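Local coordinates for protein phenylalanyl-tRNA synthetase beta chain (Pyrococcus horikoshii, PDB 2CXI) that supplies the N-terminal, editing-domain-containing part of the beta subunit of phenylalanyl-tRNA synthetase, the enzyme that charges tRNA(Phe) with phenylalanine at the expense of ATP, at residues A[165-179]-A[211-223]. Residues are numbered along the deposited sequence; the frame is centred on the assembly and turned at random.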
loop_
_atom_site.group_PDB
_atom_site.type_symbol
_atom_site.label_atom_id
_atom_site.label_comp_id
_atom_site.label_asym_id
_atom_site.label_seq_id
_atom_site.Cartn_x
_atom_site.Cartn_y
_atom_site.Cartn_z
ATOM N N PHE A 165 4.983 -26.267 5.766
ATOM C CA PHE A 165 6.269 -25.651 5.409
ATOM C C PHE A 165 7.354 -26.694 5.679
ATOM O O PHE A 165 7.085 -27.705 6.328
ATOM C CB PHE A 165 6.503 -24.326 6.186
ATOM C CG PHE A 165 6.906 -24.501 7.668
ATOM C CD1 PHE A 165 5.939 -24.742 8.656
ATOM C CD2 PHE A 165 8.243 -24.312 8.064
ATOM C CE1 PHE A 165 6.295 -24.868 10.029
ATOM C CE2 PHE A 165 8.636 -24.462 9.408
ATOM C CZ PHE A 165 7.640 -24.729 10.415
ATOM N N ALA A 166 8.564 -26.448 5.179
ATOM C CA ALA A 166 9.697 -27.352 5.360
ATOM C C ALA A 166 10.444 -26.887 6.592
ATOM O O ALA A 166 11.057 -25.796 6.561
ATOM C CB ALA A 166 10.639 -27.303 4.131
ATOM N N PRO A 167 10.398 -27.678 7.668
ATOM C CA PRO A 167 11.109 -27.287 8.899
ATOM C C PRO A 167 12.614 -27.487 8.712
ATOM O O PRO A 167 13.038 -28.228 7.810
ATOM C CB PRO A 167 10.506 -28.207 9.975
ATOM C CG PRO A 167 10.144 -29.505 9.191
ATOM C CD PRO A 167 9.730 -29.000 7.796
ATOM N N LEU A 168 13.399 -26.773 9.513
ATOM C CA LEU A 168 14.847 -26.848 9.507
ATOM C C LEU A 168 15.325 -28.305 9.526
ATOM O O LEU A 168 14.936 -29.089 10.403
ATOM C CB LEU A 168 15.424 -26.139 10.733
ATOM C CG LEU A 168 16.947 -26.142 10.851
ATOM C CD1 LEU A 168 17.547 -25.069 9.991
ATOM C CD2 LEU A 168 17.381 -25.960 12.300
ATOM N N GLY A 169 16.195 -28.605 8.567
ATOM C CA GLY A 169 16.803 -29.926 8.387
ATOM C C GLY A 169 16.056 -30.817 7.404
ATOM O O GLY A 169 16.475 -31.948 7.190
ATOM N N TYR A 170 14.957 -30.323 6.822
ATOM C CA TYR A 170 14.116 -31.105 5.885
ATOM C C TYR A 170 13.874 -30.306 4.597
ATOM O O TYR A 170 13.591 -29.100 4.658
ATOM C CB TYR A 170 12.762 -31.462 6.510
ATOM C CG TYR A 170 12.823 -32.444 7.656
ATOM C CD1 TYR A 170 12.312 -33.751 7.520
ATOM C CD2 TYR A 170 13.398 -32.088 8.874
ATOM C CE1 TYR A 170 12.354 -34.659 8.597
ATOM C CE2 TYR A 170 13.464 -32.972 9.940
ATOM C CZ TYR A 170 12.949 -34.259 9.796
ATOM O OH TYR A 170 13.021 -35.125 10.859
ATOM N N LYS A 171 13.984 -30.956 3.430
ATOM C CA LYS A 171 13.908 -30.229 2.144
ATOM C C LYS A 171 12.503 -30.134 1.571
ATOM O O LYS A 171 12.284 -29.408 0.604
ATOM C CB LYS A 171 14.827 -30.836 1.062
ATOM C CG LYS A 171 16.291 -30.840 1.400
ATOM C CD LYS A 171 16.849 -29.435 1.321
ATOM C CE LYS A 171 17.996 -29.200 2.319
ATOM N NZ LYS A 171 18.389 -27.740 2.320
ATOM N N GLU A 172 11.564 -30.866 2.159
ATOM C CA GLU A 172 10.186 -30.935 1.684
ATOM C C GLU A 172 9.226 -30.428 2.755
ATOM O O GLU A 172 9.430 -30.679 3.933
ATOM C CB GLU A 172 9.810 -32.410 1.326
ATOM C CG GLU A 172 8.420 -32.579 0.715
ATOM C CD GLU A 172 8.286 -31.750 -0.561
ATOM O OE1 GLU A 172 7.683 -30.642 -0.524
ATOM O OE2 GLU A 172 8.851 -32.148 -1.590
ATOM N N GLU A 173 8.149 -29.787 2.330
ATOM C CA GLU A 173 7.108 -29.323 3.239
ATOM C C GLU A 173 6.348 -30.471 3.898
ATOM O O GLU A 173 6.168 -31.546 3.293
ATOM C CB GLU A 173 6.112 -28.446 2.478
ATOM C CG GLU A 173 6.770 -27.188 1.963
ATOM C CD GLU A 173 5.787 -26.146 1.500
ATOM O OE1 GLU A 173 4.675 -26.551 1.042
ATOM O OE2 GLU A 173 6.141 -24.930 1.610
HETATM N N MSE A 174 5.921 -30.235 5.140
HETATM C CA MSE A 174 5.081 -31.161 5.892
HETATM C C MSE A 174 4.007 -30.349 6.589
HETATM O O MSE A 174 4.225 -29.168 6.869
HETATM C CB MSE A 174 5.898 -31.832 6.981
HETATM C CG MSE A 174 6.916 -32.807 6.490
HETATM SE SE MSE A 174 7.976 -33.331 8.079
HETATM C CE MSE A 174 8.832 -34.945 7.247
ATOM N N THR A 175 2.871 -30.967 6.916
ATOM C CA THR A 175 1.870 -30.267 7.712
ATOM C C THR A 175 2.429 -29.969 9.106
ATOM O O THR A 175 3.367 -30.634 9.596
ATOM C CB THR A 175 0.545 -31.064 7.875
ATOM O OG1 THR A 175 0.777 -32.178 8.728
ATOM C CG2 THR A 175 0.067 -31.667 6.565
ATOM N N LEU A 176 1.841 -28.980 9.743
ATOM C CA LEU A 176 2.209 -28.629 11.098
ATOM C C LEU A 176 2.090 -29.835 12.013
ATOM O O LEU A 176 2.954 -30.087 12.825
ATOM C CB LEU A 176 1.320 -27.483 11.598
ATOM C CG LEU A 176 1.725 -26.052 11.283
ATOM C CD1 LEU A 176 2.596 -25.842 10.026
ATOM C CD2 LEU A 176 0.577 -25.106 11.400
ATOM N N GLU A 177 0.999 -30.571 11.851
ATOM C CA GLU A 177 0.789 -31.841 12.512
ATOM C C GLU A 177 1.950 -32.831 12.347
ATOM O O GLU A 177 2.464 -33.361 13.334
ATOM C CB GLU A 177 -0.529 -32.442 11.998
ATOM C CG GLU A 177 -1.678 -32.147 12.916
ATOM C CD GLU A 177 -1.370 -32.653 14.310
ATOM O OE1 GLU A 177 -1.336 -31.832 15.255
ATOM O OE2 GLU A 177 -1.102 -33.870 14.438
ATOM N N GLU A 178 2.384 -33.039 11.102
ATOM C CA GLU A 178 3.491 -33.939 10.792
ATOM C C GLU A 178 4.795 -33.464 11.408
ATOM O O GLU A 178 5.618 -34.285 11.815
ATOM C CB GLU A 178 3.679 -34.092 9.281
ATOM C CG GLU A 178 2.472 -34.709 8.597
ATOM C CD GLU A 178 2.631 -34.849 7.090
ATOM O OE1 GLU A 178 3.115 -33.905 6.406
ATOM O OE2 GLU A 178 2.220 -35.919 6.584
ATOM N N ILE A 179 4.996 -32.145 11.446
ATOM C CA ILE A 179 6.206 -31.605 12.072
ATOM C C ILE A 179 6.236 -31.931 13.567
ATOM O O ILE A 179 7.261 -32.390 14.082
ATOM C CB ILE A 179 6.350 -30.080 11.812
ATOM C CG1 ILE A 179 6.430 -29.781 10.287
ATOM C CG2 ILE A 179 7.594 -29.537 12.529
ATOM C CD1 ILE A 179 6.394 -28.228 9.937
ATOM N N SER A 211 8.805 -19.540 10.861
ATOM C CA SER A 211 8.926 -20.514 11.935
ATOM C C SER A 211 7.546 -20.896 12.457
ATOM O O SER A 211 6.537 -20.244 12.132
ATOM C CB SER A 211 9.766 -19.897 13.077
ATOM O OG SER A 211 9.008 -18.874 13.748
HETATM N N MSE A 212 7.496 -21.960 13.263
HETATM C CA MSE A 212 6.336 -22.217 14.083
HETATM C C MSE A 212 6.734 -22.093 15.556
HETATM O O MSE A 212 7.245 -23.072 16.127
HETATM C CB MSE A 212 5.804 -23.636 13.783
HETATM C CG MSE A 212 4.750 -24.101 14.757
HETATM SE SE MSE A 212 3.894 -25.830 14.223
HETATM C CE MSE A 212 5.396 -26.882 14.002
ATOM N N PRO A 213 6.586 -20.905 16.188
ATOM C CA PRO A 213 6.923 -20.798 17.627
ATOM C C PRO A 213 6.059 -21.748 18.488
ATOM O O PRO A 213 4.872 -21.965 18.171
ATOM C CB PRO A 213 6.625 -19.338 17.956
ATOM C CG PRO A 213 6.769 -18.608 16.620
ATOM C CD PRO A 213 6.161 -19.616 15.621
ATOM N N PRO A 214 6.610 -22.332 19.548
ATOM C CA PRO A 214 8.018 -22.241 19.939
ATOM C C PRO A 214 8.792 -23.499 19.557
ATOM O O PRO A 214 9.651 -23.967 20.332
ATOM C CB PRO A 214 7.906 -22.193 21.478
ATOM C CG PRO A 214 6.742 -23.158 21.776
ATOM C CD PRO A 214 5.813 -23.066 20.553
ATOM N N ILE A 215 8.502 -24.037 18.374
ATOM C CA ILE A 215 8.920 -25.386 17.966
ATOM C C ILE A 215 10.180 -25.404 17.088
ATOM O O ILE A 215 11.203 -25.942 17.493
ATOM C CB ILE A 215 7.740 -26.111 17.252
ATOM C CG1 ILE A 215 6.472 -26.140 18.152
ATOM C CG2 ILE A 215 8.169 -27.558 16.783
ATOM C CD1 ILE A 215 6.661 -26.844 19.568
ATOM N N ILE A 216 10.130 -24.774 15.914
ATOM C CA ILE A 216 11.238 -24.861 14.955
ATOM C C ILE A 216 11.107 -23.761 13.904
ATOM O O ILE A 216 9.989 -23.369 13.541
ATOM C CB ILE A 216 11.223 -26.273 14.246
ATOM C CG1 ILE A 216 12.533 -26.560 13.478
ATOM C CG2 ILE A 216 9.928 -26.493 13.411
ATOM C CD1 ILE A 216 13.718 -26.734 14.428
ATOM N N ASN A 217 12.258 -23.315 13.409
ATOM C CA ASN A 217 12.343 -22.422 12.275
ATOM C C ASN A 217 12.266 -23.170 10.931
ATOM O O ASN A 217 12.390 -24.417 10.869
ATOM C CB ASN A 217 13.617 -21.522 12.363
ATOM C CG ASN A 217 14.917 -22.316 12.533
ATOM O OD1 ASN A 217 14.939 -23.412 13.128
ATOM N ND2 ASN A 217 16.019 -21.741 12.061
ATOM N N SER A 218 12.089 -22.420 9.852
ATOM C CA SER A 218 12.032 -23.054 8.555
ATOM C C SER A 218 13.429 -23.344 7.968
ATOM O O SER A 218 14.446 -22.697 8.314
ATOM C CB SER A 218 11.231 -22.204 7.599
ATOM O OG SER A 218 12.023 -21.121 7.217
ATOM N N GLU A 219 13.464 -24.335 7.082
ATOM C CA GLU A 219 14.681 -24.672 6.322
ATOM C C GLU A 219 15.081 -23.571 5.300
ATOM O O GLU A 219 16.270 -23.281 5.108
ATOM C CB GLU A 219 14.467 -26.018 5.594
ATOM C CG GLU A 219 15.637 -26.429 4.701
ATOM C CD GLU A 219 16.913 -26.802 5.461
ATOM O OE1 GLU A 219 16.966 -26.902 6.704
ATOM O OE2 GLU A 219 17.917 -27.013 4.785
ATOM N N PHE A 220 14.099 -22.963 4.654
ATOM C CA PHE A 220 14.384 -22.100 3.505
ATOM C C PHE A 220 14.078 -20.622 3.653
ATOM O O PHE A 220 14.556 -19.810 2.845
ATOM C CB PHE A 220 13.601 -22.596 2.302
ATOM C CG PHE A 220 13.980 -23.994 1.876
ATOM C CD1 PHE A 220 15.185 -24.231 1.223
ATOM C CD2 PHE A 220 13.120 -25.080 2.144
ATOM C CE1 PHE A 220 15.549 -25.541 0.827
ATOM C CE2 PHE A 220 13.473 -26.392 1.752
ATOM C CZ PHE A 220 14.682 -26.608 1.086
ATOM N N THR A 221 13.286 -20.270 4.659
ATOM C CA THR A 221 12.884 -18.864 4.800
ATOM C C THR A 221 13.643 -18.125 5.888
ATOM O O THR A 221 13.521 -18.477 7.080
ATOM C CB THR A 221 11.374 -18.780 5.071
ATOM O OG1 THR A 221 10.688 -19.343 3.955
ATOM C CG2 THR A 221 10.901 -17.288 5.066
ATOM N N GLY A 222 14.370 -17.080 5.474
ATOM C CA GLY A 222 15.065 -16.171 6.386
ATOM C C GLY A 222 16.240 -16.751 7.152
ATOM O O GLY A 222 16.543 -16.306 8.279
ATOM N N ARG A 223 16.934 -17.732 6.566
ATOM C CA ARG A 223 18.106 -18.324 7.251
ATOM C C ARG A 223 19.239 -17.341 7.511
ATOM O O ARG A 223 19.614 -16.557 6.636
ATOM C CB ARG A 223 18.611 -19.544 6.469
ATOM C CG ARG A 223 17.571 -20.650 6.451
ATOM C CD ARG A 223 17.494 -21.460 7.747
ATOM N NE ARG A 223 18.774 -22.059 8.153
ATOM C CZ ARG A 223 19.296 -23.154 7.615
ATOM N NH1 ARG A 223 18.683 -23.783 6.629
ATOM N NH2 ARG A 223 20.447 -23.625 8.077
HETATM O O HOH W 1 11.108 -23.827 4.514
#
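Pro167 and Ser218 form a single beta bridge, closed by two backbone bonds: Glu219 N gives a nearly straight hydrogen bond (177°) to Ala166 O, and Leu168 N donates to Asn217 O at 2.9 Å. A water that donates to Ala166 O and accepts from Phe220 N continues the link. From the bridge the chain of 165-179 enters a type II turn, Pro167 to Tyr170, and the carboxylate of Glu219 fastens this turn. Glu219 CG lies anti to the backbone N (chi1 176°) and the chain then bends, bringing OE1 2.6 Å from Gly169 N, which meets it from above the carboxylate plane, while OE2 takes Lys171 NZ at 2.6 Å on its anti side. An alanine here would probably leave both Gly169 N and the Lys171 ammonium without their mate. Arg223 bonds Glu219 O through NH1, in the guanidinium plane, and Leu168 CD1 sits 3.5 Å above the centre of one guanidinium face. Lys171 CD packs against Phe220 CZ at 3.6 Å. On the buried side, Met212 CE and Ile179 CG2 meet tip to tip at 3.7 Å, with Leu176 CG against the selenium (SE) of Met212, a selenomethionine; Ile216 CG2 touches Pro167 CB and Ile179. Within the B3/4 domain, the arrangement thus joins a beta-hairpin and the following helix to a classic beta bulge, where Ile215 and Ile216 face Met212 at the sheet's edge.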